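Local coordinates for protein cyclin-dependent kinase inhibitor 3 (Homo sapiens, PDB 1FPZ) that dephosphorylates phosphotyrosine and phosphoserine or phosphothreonine residues in proteins, including the activating phosphothreonine of the cell-cycle kinase CDK2 in a cyclin-dependent manner, at residues Ile27-Leu32 and Cys70-Ile75; Lys62-Leu67 and Gln97-Ile102; Leu154-Tyr157 and Thr161-Pro164; Gly111-Ile116 and Ser147-Ala152. The protein carries 1 engineered substitution. All blocks are in the same frame, centred on the assembly; numbering follows the deposited sequence.

Contact 1: residues Ile27-Leu32 and Cys70-Ile75; sequences IHISWL and CGIQDI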
loop_
_atom_site.group_PDB
_atom_site.type_symbol
_atom_site.label_atom_id
_atom_site.label_comp_id
_atom_site.label_asym_id
_atom_site.label_seq_id
_atom_site.Cartn_x
_atom_site.Cartn_y
_atom_site.Cartn_z
ATOM N N ILE A 27 6.125 -0.271 -15.353
ATOM C CA ILE A 27 5.181 0.014 -14.275
ATOM C C ILE A 27 6.129 0.621 -13.277
ATOM O O ILE A 27 7.146 0.000 -12.933
ATOM C CB ILE A 27 4.597 -1.248 -13.634
ATOM C CG1 ILE A 27 5.489 -2.444 -13.956
ATOM C CG2 ILE A 27 3.156 -1.418 -14.046
ATOM C CD1 ILE A 27 5.146 -3.697 -13.181
ATOM N N HIS A 28 5.830 1.823 -12.817
ATOM C CA HIS A 28 6.746 2.426 -11.884
ATOM C C HIS A 28 6.409 2.286 -10.411
ATOM O O HIS A 28 5.288 2.534 -9.990
ATOM C CB HIS A 28 6.944 3.891 -12.190
ATOM C CG HIS A 28 8.142 4.453 -11.514
ATOM N ND1 HIS A 28 8.155 5.695 -10.919
ATOM C CD2 HIS A 28 9.369 3.918 -11.308
ATOM C CE1 HIS A 28 9.341 5.901 -10.372
ATOM N NE2 HIS A 28 10.095 4.837 -10.594
ATOM N N ILE A 29 7.430 1.920 -9.648
ATOM C CA ILE A 29 7.354 1.738 -8.209
ATOM C C ILE A 29 8.050 2.928 -7.555
ATOM O O ILE A 29 9.188 3.253 -7.906
ATOM C CB ILE A 29 8.103 0.462 -7.795
ATOM C CG1 ILE A 29 7.620 -0.722 -8.630
ATOM C CG2 ILE A 29 7.940 0.205 -6.303
ATOM C CD1 ILE A 29 8.330 -2.024 -8.321
ATOM N N SER A 30 7.359 3.591 -6.633
ATOM C CA SER A 30 7.918 4.722 -5.893
ATOM C C SER A 30 8.409 4.155 -4.569
ATOM O O SER A 30 7.608 3.749 -3.728
ATOM C CB SER A 30 6.842 5.749 -5.645
ATOM O OG SER A 30 6.313 6.202 -6.872
ATOM N N TRP A 31 9.722 4.127 -4.385
ATOM C CA TRP A 31 10.291 3.551 -3.180
ATOM C C TRP A 31 10.448 4.497 -1.978
ATOM O O TRP A 31 11.231 5.451 -2.026
ATOM C CB TRP A 31 11.628 2.895 -3.539
ATOM C CG TRP A 31 11.526 1.699 -4.494
ATOM C CD1 TRP A 31 11.857 1.669 -5.819
ATOM C CD2 TRP A 31 11.126 0.365 -4.155
ATOM N NE1 TRP A 31 11.699 0.401 -6.324
ATOM C CE2 TRP A 31 11.249 -0.419 -5.326
ATOM C CE3 TRP A 31 10.676 -0.243 -2.972
ATOM C CZ2 TRP A 31 10.937 -1.784 -5.353
ATOM C CZ3 TRP A 31 10.368 -1.596 -2.993
ATOM C CH2 TRP A 31 10.501 -2.355 -4.181
ATOM N N LEU A 32 9.718 4.199 -0.897
ATOM C CA LEU A 32 9.752 5.010 0.321
ATOM C C LEU A 32 10.864 4.588 1.295
ATOM O O LEU A 32 10.910 3.439 1.733
ATOM C CB LEU A 32 8.412 4.918 1.045
ATOM C CG LEU A 32 8.297 5.615 2.422
ATOM C CD1 LEU A 32 8.373 7.140 2.244
ATOM C CD2 LEU A 32 6.934 5.291 3.043
ATOM N N CYS A 70 11.721 -8.030 -10.857
ATOM C CA CYS A 70 12.309 -6.961 -10.063
ATOM C C CYS A 70 12.713 -7.445 -8.690
ATOM O O CYS A 70 13.474 -6.776 -7.999
ATOM C CB CYS A 70 11.318 -5.816 -9.866
ATOM S SG CYS A 70 11.154 -4.636 -11.212
ATOM N N GLY A 71 12.183 -8.590 -8.275
ATOM C CA GLY A 71 12.528 -9.105 -6.959
ATOM C C GLY A 71 11.424 -8.928 -5.927
ATOM O O GLY A 71 11.607 -9.197 -4.731
ATOM N N ILE A 72 10.269 -8.469 -6.383
ATOM C CA ILE A 72 9.135 -8.270 -5.497
ATOM C C ILE A 72 8.803 -9.618 -4.883
ATOM O O ILE A 72 8.589 -10.589 -5.598
ATOM C CB ILE A 72 7.900 -7.799 -6.265
ATOM C CG1 ILE A 72 8.236 -6.574 -7.121
ATOM C CG2 ILE A 72 6.773 -7.503 -5.288
ATOM C CD1 ILE A 72 8.712 -5.381 -6.343
ATOM N N GLN A 73 8.741 -9.682 -3.565
ATOM C CA GLN A 73 8.439 -10.944 -2.907
ATOM C C GLN A 73 7.033 -10.998 -2.318
ATOM O O GLN A 73 6.375 -12.034 -2.339
ATOM C CB GLN A 73 9.452 -11.198 -1.804
ATOM C CG GLN A 73 10.862 -10.812 -2.179
ATOM C CD GLN A 73 11.871 -11.623 -1.429
ATOM O OE1 GLN A 73 12.158 -12.757 -1.803
ATOM N NE2 GLN A 73 12.401 -11.063 -0.343
ATOM N N ASP A 74 6.592 -9.877 -1.774
ATOM C CA ASP A 74 5.267 -9.766 -1.182
ATOM C C ASP A 74 4.561 -8.524 -1.708
ATOM O O ASP A 74 5.176 -7.463 -1.763
ATOM C CB ASP A 74 5.389 -9.661 0.335
ATOM C CG ASP A 74 5.863 -10.944 0.979
ATOM O OD1 ASP A 74 7.000 -11.380 0.697
ATOM O OD2 ASP A 74 5.097 -11.514 1.782
ATOM N N ILE A 75 3.279 -8.648 -2.085
ATOM C CA ILE A 75 2.474 -7.513 -2.588
ATOM C C ILE A 75 1.174 -7.322 -1.780
ATOM O O ILE A 75 0.456 -8.284 -1.572
ATOM C CB ILE A 75 2.059 -7.707 -4.058
ATOM C CG1 ILE A 75 3.295 -7.802 -4.942
ATOM C CG2 ILE A 75 1.214 -6.524 -4.534
ATOM C CD1 ILE A 75 2.963 -8.169 -6.338
#
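Ile72 pushes its CD1 methyl against Ile29 and the far corner of the Trp31 indole, so a single methyl carries this entirely apolar contact. Ile29 comes at it tip to tip, CD1 to CD1, at 3.9 Å. Trp31 comes from a slant: its CH2 carbon, at the outer end of the six-membered ring, lies 4.1 Å from Ile72 CD1. The two partners from 27-32 are themselves packed together. Ile29 CG2 lies 3.5 Å above the Trp31 ring plane, over its centre, in the geometry of a CH-pi contact, which would limit how far the indole can tilt toward Ile29. Ile29 can do both jobs because CG1 stands beside the backbone N (chi1 -52°) and continues fully extended to CD1, while CG2 is left for the ring. Segment 27-32 belongs to the region that interacts with CDK2.

Across the contact, Gly71 closes helix 60-70 in a Schellman motif with positive phi, and the chain turns there before Ile72. Leu67 of that helix, Leu137 and Lys135 also touch the Ile72 side chain. Only 103 Å² is buried between the two segments, a modest area, yet both isoleucines are buried and the Trp31 ring lies at the margin. Strands 30-33 and 74-77 are not neighbours: 42-46 and 136-139 separate them. The contact thus reaches past the two intervening strands, joining the edge strand to the turn after helix 60-70, part of the beta-alpha-beta crossover from strand 42-46 to strand 74-77 in the alpha/beta fold of the protein-tyrosine phosphatases.

Contact 2: residues Lys62-Leu67 and Gln97-Ile102; sequences KDTEEL and QQCGII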
loop_
_atom_site.group_PDB
_atom_site.type_symbol
_atom_site.label_atom_id
_atom_site.label_comp_id
_atom_site.label_asym_id
_atom_site.label_seq_id
_atom_site.Cartn_x
_atom_site.Cartn_y
_atom_site.Cartn_z
ATOM N N LYS A 62 2.310 -9.179 -18.231
ATOM C CA LYS A 62 3.636 -8.601 -18.384
ATOM C C LYS A 62 4.035 -7.855 -17.115
ATOM O O LYS A 62 5.167 -7.988 -16.649
ATOM C CB LYS A 62 3.692 -7.616 -19.545
ATOM C CG LYS A 62 5.071 -6.964 -19.677
ATOM C CD LYS A 62 4.998 -5.594 -20.322
ATOM C CE LYS A 62 6.337 -4.884 -20.207
ATOM N NZ LYS A 62 6.197 -3.413 -20.322
ATOM N N ASP A 63 3.109 -7.060 -16.577
ATOM C CA ASP A 63 3.346 -6.283 -15.353
ATOM C C ASP A 63 3.750 -7.185 -14.220
ATOM O O ASP A 63 4.722 -6.916 -13.517
ATOM C CB ASP A 63 2.093 -5.536 -14.926
ATOM C CG ASP A 63 1.688 -4.482 -15.915
ATOM O OD1 ASP A 63 1.728 -4.765 -17.132
ATOM O OD2 ASP A 63 1.318 -3.373 -15.479
ATOM N N THR A 64 2.969 -8.239 -14.033
ATOM C CA THR A 64 3.224 -9.233 -12.999
ATOM C C THR A 64 4.660 -9.759 -13.152
ATOM O O THR A 64 5.451 -9.712 -12.212
ATOM C CB THR A 64 2.202 -10.422 -13.123
ATOM O OG1 THR A 64 0.887 -9.973 -12.758
ATOM C CG2 THR A 64 2.611 -11.598 -12.242
ATOM N N GLU A 65 4.987 -10.247 -14.350
ATOM C CA GLU A 65 6.317 -10.780 -14.661
ATOM C C GLU A 65 7.412 -9.741 -14.386
ATOM O O GLU A 65 8.483 -10.064 -13.872
ATOM C CB GLU A 65 6.369 -11.190 -16.128
ATOM C CG GLU A 65 7.570 -12.011 -16.491
ATOM C CD GLU A 65 7.454 -13.432 -15.999
ATOM O OE1 GLU A 65 7.521 -13.646 -14.774
ATOM O OE2 GLU A 65 7.282 -14.337 -16.844
ATOM N N GLU A 66 7.138 -8.494 -14.745
ATOM C CA GLU A 66 8.080 -7.402 -14.517
ATOM C C GLU A 66 8.384 -7.269 -13.021
ATOM O O GLU A 66 9.547 -7.178 -12.615
ATOM C CB GLU A 66 7.476 -6.092 -15.026
ATOM C CG GLU A 66 8.075 -4.864 -14.393
ATOM C CD GLU A 66 9.265 -4.307 -15.150
ATOM O OE1 GLU A 66 10.182 -5.078 -15.508
ATOM O OE2 GLU A 66 9.282 -3.078 -15.375
ATOM N N LEU A 67 7.325 -7.239 -12.213
ATOM C CA LEU A 67 7.455 -7.117 -10.772
ATOM C C LEU A 67 8.211 -8.303 -10.220
ATOM O O LEU A 67 9.043 -8.162 -9.322
ATOM C CB LEU A 67 6.075 -7.058 -10.114
ATOM C CG LEU A 67 5.179 -5.876 -10.472
ATOM C CD1 LEU A 67 3.760 -6.171 -9.995
ATOM C CD2 LEU A 67 5.722 -4.589 -9.835
ATOM N N GLN A 97 0.161 -14.899 -7.403
ATOM C CA GLN A 97 0.565 -16.113 -6.730
ATOM C C GLN A 97 1.096 -17.142 -7.724
ATOM O O GLN A 97 2.005 -17.909 -7.412
ATOM C CB GLN A 97 -0.607 -16.649 -5.927
ATOM C CG GLN A 97 -1.109 -15.640 -4.883
ATOM C CD GLN A 97 -2.386 -16.085 -4.235
ATOM O OE1 GLN A 97 -3.461 -15.631 -4.589
ATOM N NE2 GLN A 97 -2.275 -17.002 -3.292
ATOM N N GLN A 98 0.547 -17.142 -8.929
ATOM C CA GLN A 98 1.010 -18.068 -9.951
ATOM C C GLN A 98 2.468 -17.765 -10.242
ATOM O O GLN A 98 3.221 -18.644 -10.657
ATOM C CB GLN A 98 0.227 -17.883 -11.242
ATOM C CG GLN A 98 -1.250 -18.190 -11.130
ATOM C CD GLN A 98 -1.902 -18.187 -12.481
ATOM O OE1 GLN A 98 -1.345 -18.723 -13.431
ATOM N NE2 GLN A 98 -3.083 -17.589 -12.581
ATOM N N CYS A 99 2.855 -16.507 -10.024
ATOM C CA CYS A 99 4.220 -16.056 -10.274
ATOM C C CYS A 99 5.121 -16.172 -9.065
ATOM O O CYS A 99 6.238 -15.671 -9.067
ATOM C CB CYS A 99 4.226 -14.608 -10.729
ATOM S SG CYS A 99 4.841 -14.390 -12.377
ATOM N N GLY A 100 4.629 -16.812 -8.018
ATOM C CA GLY A 100 5.425 -16.981 -6.814
ATOM C C GLY A 100 5.492 -15.793 -5.858
ATOM O O GLY A 100 6.354 -15.743 -4.972
ATOM N N ILE A 101 4.596 -14.830 -6.024
ATOM C CA ILE A 101 4.585 -13.643 -5.156
ATOM C C ILE A 101 3.591 -13.869 -4.015
ATOM O O ILE A 101 2.488 -14.302 -4.286
ATOM C CB ILE A 101 4.084 -12.405 -5.932
ATOM C CG1 ILE A 101 4.911 -12.191 -7.198
ATOM C CG2 ILE A 101 4.116 -11.162 -5.020
ATOM C CD1 ILE A 101 4.405 -11.007 -8.053
ATOM N N ILE A 102 3.939 -13.593 -2.762
ATOM C CA ILE A 102 2.936 -13.775 -1.714
ATOM C C ILE A 102 2.026 -12.548 -1.752
ATOM O O ILE A 102 2.482 -11.404 -1.696
ATOM C CB ILE A 102 3.519 -13.901 -0.323
ATOM C CG1 ILE A 102 4.545 -15.029 -0.291
ATOM C CG2 ILE A 102 2.406 -14.144 0.683
ATOM C CD1 ILE A 102 5.841 -14.652 -1.016
#
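Cys99 points its thiol at helix 60-70, where the sulfur lies against Thr64 on the packed side and near Glu65 on the outer side. The tight part is the threonine. Thr64 CG2 stands 3.6 Å from Cys99 SG and 3.7 Å from Cys99 CB, so the methyl lies alongside the whole CB-SG bond. With OG1 placed beside the backbone N (chi1 -69°), the methyl takes the branch anti to that nitrogen and faces the cysteine, while the hydroxyl turns back to bond to Val60 O one turn earlier in its own helix. Leu95 and Tyr96 of helix 92-98 also touch Thr64, and Ile101 fills in on the buried side, its extended CD1 reaching to 4.5 Å from Thr64 O.

This second segment is the end of helix 92-98. Gly100, with positive phi, is the C-prime residue of a Schellman motif in which Ile101 N bonds to Tyr96 O and Gly100 N bonds to Gln97 O at 2.9 Å. Cys99, where the chain leaves the helix, and Ile101, just past the turn, both point toward helix 60-70, and Ile101 packs on Ile75 of the sheet. The C-terminal end of helix 92-98 thus packs on the side of helix 60-70, each helix leading into a strand of the sheet (102-105 and 74-77).

On the solvent side the packing is sparse. The exposed Glu65 side chain starts away from Cys99, but it is bent at chi2 (75°) and curls back until OE1 is 3.7 Å from Cys99 SG, a loose approach rather than a bond.

Contact 3: residues Leu154-Tyr157 and Thr161-Pro164; sequences LLLY and TISP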
loop_
_atom_site.group_PDB
_atom_site.type_symbol
_atom_site.label_atom_id
_atom_site.label_comp_id
_atom_site.label_asym_id
_atom_site.label_seq_id
_atom_site.Cartn_x
_atom_site.Cartn_y
_atom_site.Cartn_z
ATOM N N LEU A 154 1.997 3.029 8.928
ATOM C CA LEU A 154 3.154 2.187 9.274
ATOM C C LEU A 154 4.258 3.042 9.918
ATOM O O LEU A 154 4.947 2.580 10.812
ATOM C CB LEU A 154 3.697 1.460 8.026
ATOM C CG LEU A 154 4.974 0.589 8.217
ATOM C CD1 LEU A 154 4.611 -0.744 8.854
ATOM C CD2 LEU A 154 5.668 0.299 6.871
ATOM N N LEU A 155 4.425 4.282 9.465
ATOM C CA LEU A 155 5.442 5.160 10.048
ATOM C C LEU A 155 5.053 5.455 11.500
ATOM O O LEU A 155 5.890 5.340 12.388
ATOM C CB LEU A 155 5.584 6.467 9.254
ATOM C CG LEU A 155 6.145 6.255 7.842
ATOM C CD1 LEU A 155 6.249 7.576 7.120
ATOM C CD2 LEU A 155 7.534 5.578 7.939
ATOM N N LEU A 156 3.792 5.825 11.744
ATOM C CA LEU A 156 3.339 6.081 13.112
ATOM C C LEU A 156 3.481 4.800 13.914
ATOM O O LEU A 156 3.836 4.808 15.096
ATOM C CB LEU A 156 1.872 6.486 13.133
ATOM C CG LEU A 156 1.397 7.881 12.752
ATOM C CD1 LEU A 156 2.461 8.699 12.042
ATOM C CD2 LEU A 156 0.191 7.704 11.889
ATOM N N TYR A 157 3.192 3.692 13.249
ATOM C CA TYR A 157 3.247 2.385 13.869
ATOM C C TYR A 157 4.646 2.042 14.351
ATOM O O TYR A 157 4.821 1.649 15.502
ATOM C CB TYR A 157 2.740 1.339 12.869
ATOM C CG TYR A 157 2.544 -0.038 13.453
ATOM C CD1 TYR A 157 1.449 -0.328 14.279
ATOM C CD2 TYR A 157 3.464 -1.049 13.191
ATOM C CE1 TYR A 157 1.288 -1.607 14.832
ATOM C CE2 TYR A 157 3.320 -2.309 13.719
ATOM C CZ TYR A 157 2.233 -2.592 14.538
ATOM O OH TYR A 157 2.101 -3.874 15.010
ATOM N N THR A 161 7.673 8.768 17.950
ATOM C CA THR A 161 8.084 10.165 17.961
ATOM C C THR A 161 7.567 10.979 16.773
ATOM O O THR A 161 7.449 12.206 16.854
ATOM C CB THR A 161 9.625 10.264 17.992
ATOM O OG1 THR A 161 10.148 9.986 16.690
ATOM C CG2 THR A 161 10.205 9.242 18.967
ATOM N N ILE A 162 7.259 10.303 15.671
ATOM C CA ILE A 162 6.787 10.998 14.481
ATOM C C ILE A 162 5.316 11.391 14.605
ATOM O O ILE A 162 4.488 10.619 15.099
ATOM C CB ILE A 162 6.991 10.129 13.216
ATOM C CG1 ILE A 162 6.771 10.972 11.963
ATOM C CG2 ILE A 162 6.028 8.955 13.226
ATOM C CD1 ILE A 162 7.157 10.253 10.678
ATOM N N SER A 163 5.005 12.599 14.149
ATOM C CA SER A 163 3.649 13.127 14.204
ATOM C C SER A 163 2.847 12.718 12.980
ATOM O O SER A 163 3.409 12.397 11.934
ATOM C CB SER A 163 3.694 14.649 14.263
ATOM O OG SER A 163 4.219 15.164 13.053
ATOM N N PRO A 164 1.514 12.743 13.091
ATOM C CA PRO A 164 0.662 12.371 11.964
ATOM C C PRO A 164 0.985 13.327 10.831
ATOM O O PRO A 164 1.073 12.945 9.666
ATOM C CB PRO A 164 -0.746 12.590 12.516
ATOM C CG PRO A 164 -0.576 12.404 14.010
ATOM C CD PRO A 164 0.704 13.147 14.255
#
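The carbonyl oxygens of Ile162 and Leu156 both turn to NH2 of Arg193, which forms a hydrogen bond with the first and a weak one with the second. One guanidinium nitrogen from helix 192-197 thus ties the loop to the last turns of helix 146-158, while the direct meeting of the two segments is apolar.

The middle of the apolar contact is the CG2 methyl of Ile162. This branch lies between the backbone N and the carbonyl carbon, because CG1 extends anti to the N (chi1 -168°), and it wedges against the helix. There it meets Leu155 O at 3.7 Å and Leu156 CD1 at 3.8 Å. The Leu156 and Ile162 side chains cross at about a right angle, so the leucine lies across the isoleucine branch. Leu156 CD1 also borders the loop backbone, 3.8 Å from Ser163 O and 4.1 Å from Pro164 CA. The Leu156 chi2 of 14° is nearly eclipsed, a sign of strain or of an imperfectly fitted side chain. The longer branch of Ile162 reaches the side chain of Leu155, its CD1 4.3 Å from Leu155 CB.

Ala167 of helix 164-175 touches both Leu156 and Ile162 and so joins the cluster. Ser163 faces away from it, and its hydroxyl bonds to Gln166 N. Here, then, is a short connection between two consecutive helices: Ser163 is the N-cap of helix 164-175, and Ile162, just before it, packs on helix 146-158 and also touches Ala167, four residues after the cap, as in a hydrophobic staple.

Contact 4: residues Gly111-Ile116 and Ser147-Ala152; sequences GGTPDI and SCLVAA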
loop_
_atom_site.group_PDB
_atom_site.type_symbol
_atom_site.label_atom_id
_atom_site.label_comp_id
_atom_site.label_asym_id
_atom_site.label_seq_id
_atom_site.Cartn_x
_atom_site.Cartn_y
_atom_site.Cartn_z
ATOM N N GLY A 111 -11.437 5.723 -1.210
ATOM C CA GLY A 111 -11.691 6.966 -0.515
ATOM C C GLY A 111 -11.968 6.722 0.952
ATOM O O GLY A 111 -12.189 7.658 1.711
ATOM N N GLY A 112 -11.936 5.463 1.365
ATOM C CA GLY A 112 -12.203 5.146 2.756
ATOM C C GLY A 112 -11.001 4.799 3.618
ATOM O O GLY A 112 -9.868 5.170 3.323
ATOM N N THR A 113 -11.251 4.079 4.704
ATOM C CA THR A 113 -10.185 3.690 5.606
ATOM C C THR A 113 -10.437 2.290 6.165
ATOM O O THR A 113 -11.569 1.806 6.156
ATOM C CB THR A 113 -10.080 4.691 6.751
ATOM O OG1 THR A 113 -11.298 4.681 7.497
ATOM C CG2 THR A 113 -9.859 6.091 6.207
ATOM N N PRO A 114 -9.386 1.617 6.659
ATOM C CA PRO A 114 -9.558 0.271 7.208
ATOM C C PRO A 114 -9.979 0.341 8.656
ATOM O O PRO A 114 -9.563 1.238 9.374
ATOM C CB PRO A 114 -8.165 -0.317 7.085
ATOM C CG PRO A 114 -7.324 0.856 7.487
ATOM C CD PRO A 114 -7.964 2.011 6.707
ATOM N N ASP A 115 -10.796 -0.607 9.098
ATOM C CA ASP A 115 -11.189 -0.617 10.497
ATOM C C ASP A 115 -9.896 -0.902 11.244
ATOM O O ASP A 115 -8.917 -1.355 10.648
ATOM C CB ASP A 115 -12.214 -1.715 10.771
ATOM C CG ASP A 115 -11.683 -3.087 10.460
ATOM O OD1 ASP A 115 -10.820 -3.581 11.218
ATOM O OD2 ASP A 115 -12.126 -3.661 9.449
ATOM N N ILE A 116 -9.895 -0.635 12.542
ATOM C CA ILE A 116 -8.707 -0.831 13.357
ATOM C C ILE A 116 -8.186 -2.247 13.427
ATOM O O ILE A 116 -6.983 -2.466 13.522
ATOM C CB ILE A 116 -8.942 -0.314 14.785
ATOM C CG1 ILE A 116 -10.383 -0.624 15.226
ATOM C CG2 ILE A 116 -8.654 1.191 14.839
ATOM C CD1 ILE A 116 -10.725 -0.086 16.590
ATOM N N SER A 147 -3.204 3.756 -0.252
ATOM C CA SER A 147 -1.836 3.269 -0.073
ATOM C C SER A 147 -0.996 4.167 0.814
ATOM O O SER A 147 -0.229 3.671 1.642
ATOM C CB SER A 147 -1.128 3.104 -1.415
ATOM O OG SER A 147 -1.641 1.997 -2.108
ATOM N N CYS A 148 -1.143 5.485 0.656
ATOM C CA CYS A 148 -0.378 6.419 1.474
ATOM C C CYS A 148 -0.877 6.388 2.892
ATOM O O CYS A 148 -0.116 6.608 3.841
ATOM C CB CYS A 148 -0.502 7.827 0.929
ATOM S SG CYS A 148 -0.039 7.876 -0.765
ATOM N N LEU A 149 -2.168 6.101 3.044
ATOM C CA LEU A 149 -2.771 6.015 4.370
ATOM C C LEU A 149 -2.095 4.882 5.151
ATOM O O LEU A 149 -1.673 5.067 6.297
ATOM C CB LEU A 149 -4.276 5.744 4.244
ATOM C CG LEU A 149 -5.144 5.604 5.486
ATOM C CD1 LEU A 149 -5.552 6.963 5.989
ATOM C CD2 LEU A 149 -6.380 4.814 5.129
ATOM N N VAL A 150 -1.980 3.717 4.518
ATOM C CA VAL A 150 -1.354 2.561 5.141
ATOM C C VAL A 150 0.134 2.838 5.373
ATOM O O VAL A 150 0.658 2.561 6.430
ATOM C CB VAL A 150 -1.525 1.289 4.266
ATOM C CG1 VAL A 150 -0.725 0.147 4.834
ATOM C CG2 VAL A 150 -3.002 0.899 4.193
ATOM N N ALA A 151 0.808 3.405 4.385
ATOM C CA ALA A 151 2.235 3.713 4.512
ATOM C C ALA A 151 2.434 4.664 5.676
ATOM O O ALA A 151 3.284 4.440 6.518
ATOM C CB ALA A 151 2.739 4.353 3.233
ATOM N N ALA A 152 1.640 5.739 5.717
ATOM C CA ALA A 152 1.761 6.727 6.781
ATOM C C ALA A 152 1.389 6.117 8.126
ATOM O O ALA A 152 1.934 6.492 9.166
ATOM C CB ALA A 152 0.901 7.907 6.472
#
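Leu149 points its CD2 methyl at the CD corner of the Pro114 ring, 3.6 Å away. Thr113 takes a different course: its side chain crosses that of Leu149 at about a right angle, and its CG2 lies 3.9 Å from the same Leu149 CD2. Gly112 O adds a third approach to Leu149 CD2, again at 3.9 Å. Leu149 can serve all three because CG lies anti to its backbone N (chi1 180°), which projects the branch straight out from helix 146-158 toward the loop.

Around this point, Gln185 and Leu189 of helix 183-189 also touch Leu149. Next in the loop, Asp115 caps the start of helix 116-131 through its OD1 bond to Ser118 N. Helix 146-158 follows the phosphate-binding loop of the phosphatase signature; Ser147 touches Ser140, the engineered replacement of the predicted nucleophilic cysteine, and the Leu149 side chain is about 8 Å from that of Ser140. In this family the loop corresponding to 111-116 and its approach typically flank the active site.

No hydrogen bond joins the two segments directly. Their link is van der Waals packing on one methyl, which by itself would set direction only weakly; hydrogen bonds to the loop come from outside the pair, a weak one from Gln185 NE2 to Gly112 O and that of the Asp115 cap.

How the contacts relate
Contacts 1 and 2 form one neighbourhood, their centres 11 Å apart. Their segments alternate along the chain, and they join directly where Ile102 pairs with Gln73 and Ile75 between strands 102-105 and 74-77, and where Ile27 packs on Asp63 and Glu66. Contacts 3 and 4 follow in the sequence, contact 4 closing before contact 3 opens. Their centres are 13 Å apart and both use helix 146-158, contact 4 near its start and contact 3 near its end. Contacts 2 and 3 are the most distant pair, 31 Å between centres. The set therefore covers the phosphatase fold from helices 60-70 and 92-98 beside the sheet to the helices of the C-terminal part.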